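Sialidase B (Streptococcus pneumoniae serotype 4, PDB 4XHX) removes terminal sialic acids from oligosaccharides, glycoproteins and glycolipids by hydrolysing their alpha-2,3, alpha-2,6 and alpha-2,8 glycosidic linkages. Local coordinates at residues Asp289-Glu294 with Leu466-Tyr471. The protein carries 1 engineered substitution. Residues are numbered along the deposited sequence; the frame is centred on the assembly and turned at random.
Sequences DSSIVE and LIFATY. With JKK (2-[(3-chlorobenzyl)amino]ethanesulfonic acid), chain B.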
ATOM      1  N   ASP A 289       0.574  -8.115   5.982  1.00  8.51           N
ATOM      2  CA  ASP A 289       1.966  -8.410   5.638  1.00  8.98           C
ATOM      3  C   ASP A 289       2.154  -9.796   5.015  1.00  9.83           C
ATOM      4  O   ASP A 289       2.294 -10.797   5.711  1.00 11.36           O
ATOM      5  CB  ASP A 289       2.899  -8.240   6.844  1.00  5.82           C
ATOM      6  CG  ASP A 289       3.034  -6.787   7.290  1.00  9.99           C
ATOM      7  OD1 ASP A 289       2.501  -5.876   6.613  1.00 13.52           O
ATOM      8  OD2 ASP A 289       3.682  -6.558   8.328  1.00 12.43           O
ATOM      9  N   SER A 290       2.190  -9.842   3.690  1.00  7.84           N
ATOM     10  CA  SER A 290       2.367 -11.109   2.994  1.00  6.86           C
ATOM     11  C   SER A 290       3.755 -11.195   2.370  1.00  6.36           C
ATOM     12  O   SER A 290       4.385 -10.178   2.085  1.00  5.86           O
ATOM     13  CB  SER A 290       1.285 -11.290   1.919  1.00  5.94           C
ATOM     14  OG  SER A 290       1.358 -10.249   0.972  1.00  6.04           O
ATOM     15  N   SER A 291       4.206 -12.423   2.141  1.00  7.27           N
ATOM     16  CA  SER A 291       5.495 -12.691   1.517  1.00  4.13           C
ATOM     17  C   SER A 291       5.381 -13.933   0.620  1.00  6.48           C
ATOM     18  O   SER A 291       4.634 -14.865   0.934  1.00  8.44           O
ATOM     19  CB  SER A 291       6.544 -12.918   2.595  1.00  3.30           C
ATOM     20  OG  SER A 291       7.835 -12.941   2.036  1.00  8.18           O
ATOM     21  N   ILE A 292       6.131 -13.957  -0.482  1.00  7.26           N
ATOM     22  CA  ILE A 292       6.021 -15.025  -1.482  1.00  6.36           C
ATOM     23  C   ILE A 292       7.372 -15.695  -1.760  1.00  6.86           C
ATOM     24  O   ILE A 292       8.416 -15.048  -1.725  1.00  8.78           O
ATOM     25  CB  ILE A 292       5.500 -14.480  -2.837  1.00  7.67           C
ATOM     26  CG1 ILE A 292       4.108 -13.870  -2.692  1.00  8.48           C
ATOM     27  CG2 ILE A 292       5.455 -15.588  -3.922  1.00  8.99           C
ATOM     28  CD1 ILE A 292       3.603 -13.293  -3.986  1.00  8.68           C
ATOM     29  N   VAL A 293       7.340 -16.990  -2.029  1.00  5.61           N
ATOM     30  CA  VAL A 293       8.502 -17.682  -2.549  1.00  5.28           C
ATOM     31  C   VAL A 293       8.025 -18.815  -3.451  1.00  4.17           C
ATOM     32  O   VAL A 293       6.879 -19.257  -3.337  1.00  9.22           O
ATOM     33  CB  VAL A 293       9.387 -18.252  -1.427  1.00  5.64           C
ATOM     34  CG1 VAL A 293       8.796 -19.578  -0.904  1.00  3.23           C
ATOM     35  CG2 VAL A 293      10.821 -18.436  -1.951  1.00  4.82           C
ATOM     36  N   GLU A 294       8.889 -19.273  -4.360  1.00  9.42           N
ATOM     37  CA  GLU A 294       8.559 -20.428  -5.208  1.00  6.77           C
ATOM     38  C   GLU A 294       9.497 -21.585  -4.898  1.00  7.12           C
ATOM     39  O   GLU A 294      10.709 -21.391  -4.752  1.00  8.22           O
ATOM     40  CB  GLU A 294       8.575 -20.080  -6.717  1.00  5.31           C
ATOM     41  CG  GLU A 294       8.096 -21.236  -7.608  1.00  7.96           C
ATOM     42  CD  GLU A 294       8.033 -20.896  -9.103  1.00  8.63           C
ATOM     43  OE1 GLU A 294       9.038 -20.406  -9.661  1.00  6.05           O
ATOM     44  OE2 GLU A 294       6.967 -21.133  -9.717  1.00  9.01           O
ATOM     45  N   LEU A 466      14.185 -23.156   1.615  1.00  9.99           N
ATOM     46  CA  LEU A 466      13.278 -22.018   1.545  1.00  9.03           C
ATOM     47  C   LEU A 466      13.374 -21.202   2.825  1.00  8.21           C
ATOM     48  O   LEU A 466      13.335 -21.749   3.921  1.00  8.96           O
ATOM     49  CB  LEU A 466      11.842 -22.502   1.370  1.00  6.26           C
ATOM     50  CG  LEU A 466      11.597 -23.395   0.156  1.00  7.64           C
ATOM     51  CD1 LEU A 466      10.159 -23.888   0.152  1.00  6.44           C
ATOM     52  CD2 LEU A 466      11.951 -22.656  -1.137  1.00  7.65           C
ATOM     53  N   ILE A 467      13.489 -19.890   2.692  1.00  6.50           N
ATOM     54  CA  ILE A 467      13.667 -19.053   3.866  1.00  6.78           C
ATOM     55  C   ILE A 467      12.713 -17.877   3.836  1.00  6.74           C
ATOM     56  O   ILE A 467      12.653 -17.140   2.848  1.00  7.75           O
ATOM     57  CB  ILE A 467      15.132 -18.547   4.006  1.00  5.03           C
ATOM     58  CG1 ILE A 467      16.114 -19.718   3.909  1.00  6.78           C
ATOM     59  CG2 ILE A 467      15.324 -17.818   5.346  1.00  5.14           C
ATOM     60  CD1 ILE A 467      17.572 -19.352   4.121  1.00  7.56           C
ATOM     61  N   PHE A 468      11.951 -17.719   4.912  1.00  5.66           N
ATOM     62  CA  PHE A 468      11.169 -16.512   5.117  1.00  4.85           C
ATOM     63  C   PHE A 468      11.691 -15.778   6.342  1.00  7.45           C
ATOM     64  O   PHE A 468      11.806 -16.356   7.420  1.00  7.83           O
ATOM     65  CB  PHE A 468       9.690 -16.834   5.320  1.00  6.45           C
ATOM     66  CG  PHE A 468       8.942 -17.143   4.042  1.00  8.52           C
ATOM     67  CD1 PHE A 468       8.516 -16.124   3.206  1.00  5.18           C
ATOM     68  CD2 PHE A 468       8.633 -18.454   3.696  1.00  8.11           C
ATOM     69  CE1 PHE A 468       7.801 -16.405   2.037  1.00  6.13           C
ATOM     70  CE2 PHE A 468       7.916 -18.733   2.524  1.00  8.15           C
ATOM     71  CZ  PHE A 468       7.499 -17.705   1.704  1.00  4.39           C
ATOM     72  N   ALA A 469      11.998 -14.498   6.184  1.00  7.13           N
ATOM     73  CA  ALA A 469      12.443 -13.701   7.316  1.00 10.79           C
ATOM     74  C   ALA A 469      11.230 -13.249   8.111  1.00  8.33           C
ATOM     75  O   ALA A 469      10.177 -12.913   7.539  1.00  6.91           O
ATOM     76  CB  ALA A 469      13.264 -12.497   6.850  1.00  6.61           C
ATOM     77  N   THR A 470      11.374 -13.278   9.430  1.00  6.39           N
ATOM     78  CA  THR A 470      10.394 -12.689  10.334  1.00  5.70           C
ATOM     79  C   THR A 470      11.162 -11.895  11.389  1.00 12.65           C
ATOM     80  O   THR A 470      12.386 -12.027  11.498  1.00 10.60           O
ATOM     81  CB  THR A 470       9.534 -13.750  11.045  1.00  8.70           C
ATOM     82  OG1 THR A 470      10.312 -14.420  12.053  1.00  7.24           O
ATOM     83  CG2 THR A 470       8.975 -14.770  10.051  1.00  5.53           C
ATOM     84  N   TYR A 471      10.461 -11.072  12.162  1.00  9.11           N
ATOM     85  CA  TYR A 471      11.128 -10.307  13.212  1.00 10.70           C
ATOM     86  C   TYR A 471      10.347 -10.326  14.519  1.00 10.01           C
ATOM     87  O   TYR A 471       9.127 -10.495  14.542  1.00 10.08           O
ATOM     88  CB  TYR A 471      11.399  -8.854  12.774  1.00  7.32           C
ATOM     89  CG  TYR A 471      10.156  -8.008  12.564  1.00 14.92           C
ATOM     90  CD1 TYR A 471       9.587  -7.272  13.609  1.00 13.07           C
ATOM     91  CD2 TYR A 471       9.566  -7.926  11.317  1.00  7.86           C
ATOM     92  CE1 TYR A 471       8.448  -6.497  13.406  1.00  9.52           C
ATOM     93  CE2 TYR A 471       8.446  -7.168  11.108  1.00  6.66           C
ATOM     94  CZ  TYR A 471       7.885  -6.453  12.141  1.00 16.26           C
ATOM     95  OH  TYR A 471       6.756  -5.702  11.880  1.00 14.85           O
TER
HETATM   96  CAE JKK B 701       1.790  -6.836  11.670  1.00 14.09           C
HETATM   97  CAF JKK B 701       0.587  -6.415  12.331  1.00 19.75           C
HETATM   98  CAG JKK B 701       2.787  -5.881  11.384  1.00 18.13           C
HETATM   99  CAH JKK B 701       1.388  -4.122  12.415  1.00 16.36           C
HETATM  100  CAI JKK B 701       4.107  -1.503  10.155  1.00 13.70           C
HETATM  101  CAJ JKK B 701       3.655  -0.543   9.079  1.00 11.98           C
HETATM  102  CAK JKK B 701       3.649  -3.485  11.446  1.00 18.47           C
HETATM  103  CAM JKK B 701       0.392  -5.076  12.694  1.00 21.47           C
HETATM  104  CAN JKK B 701       2.598  -4.537  11.763  1.00 16.17           C
HETATM  105  NAL JKK B 701       3.234  -2.626  10.357  1.00 15.91           N
HETATM  106  OAA JKK B 701       5.688   1.246   9.405  1.00  6.84           O
HETATM  107  OAB JKK B 701       3.501   1.774  10.366  1.00 15.11           O
HETATM  108  OAC JKK B 701       3.809   1.927   7.999  1.00  9.38           O
HETATM  109  SAO JKK B 701       4.182   1.191   9.206  1.00 13.84           S
HETATM  110 CL   JKK B 701      -1.073  -4.577  13.498  1.00 26.84          CL
HETATM  111  O   HOH W   1       5.788  -5.296   9.364  1.00 12.44           O
HETATM  112  O   HOH W   2       9.220 -12.808   4.726  1.00  5.82           O
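The hydroxyl of S291, lying at the edge of the F468 ring near its plane, gives its proton to a water 3.0 Å from OG. That water donates in turn to A469, whose O is 3.0 Å from it. The carbonyl O of G455 is a second, weak claimant on the hydroxyl proton. Serine suits this buried spot because it is small and polar: with OG anti to the backbone N (chi1 -170°) the hydroxyl faces the other strand, and OG still approaches CD1 of F468 to 3.5 Å.

The phenyl group then spans the gap to V293, a beta-branched residue at home in a strand, whose CG1 methyl meets CZ of F468 obliquely at 3.5 Å. L466 extends this apolar patch more loosely, its CD2 lying 4.4 Å from CG1 of V293.

The strands run antiparallel at 170°, their axes 8.3 Å apart. In the six-bladed sialidase propeller 286-294 is the innermost strand of one blade; 451-459, innermost in the next, pairs with it and so separates it from 466-472, a distance that a long, flat phenylalanine can bridge. L304, from the strand following 289-294, also packs on the F468 ring.

Toward the active site the link becomes polar. A water lies 2.7 Å from D289 OD2, within hydrogen-bonding distance, in the plane of the Y471 ring at its edge; the long tyrosine carries its hydroxyl to this water, while the shorter aspartate suffices opposite. D289 OD2 also makes a close contact, 3.3 Å, with CAG on the chlorobenzyl ring of the taurine derivative. R207, R519 and R581, probable substrate binders, and D232, the probable proton acceptor, hydrogen-bond this ligand.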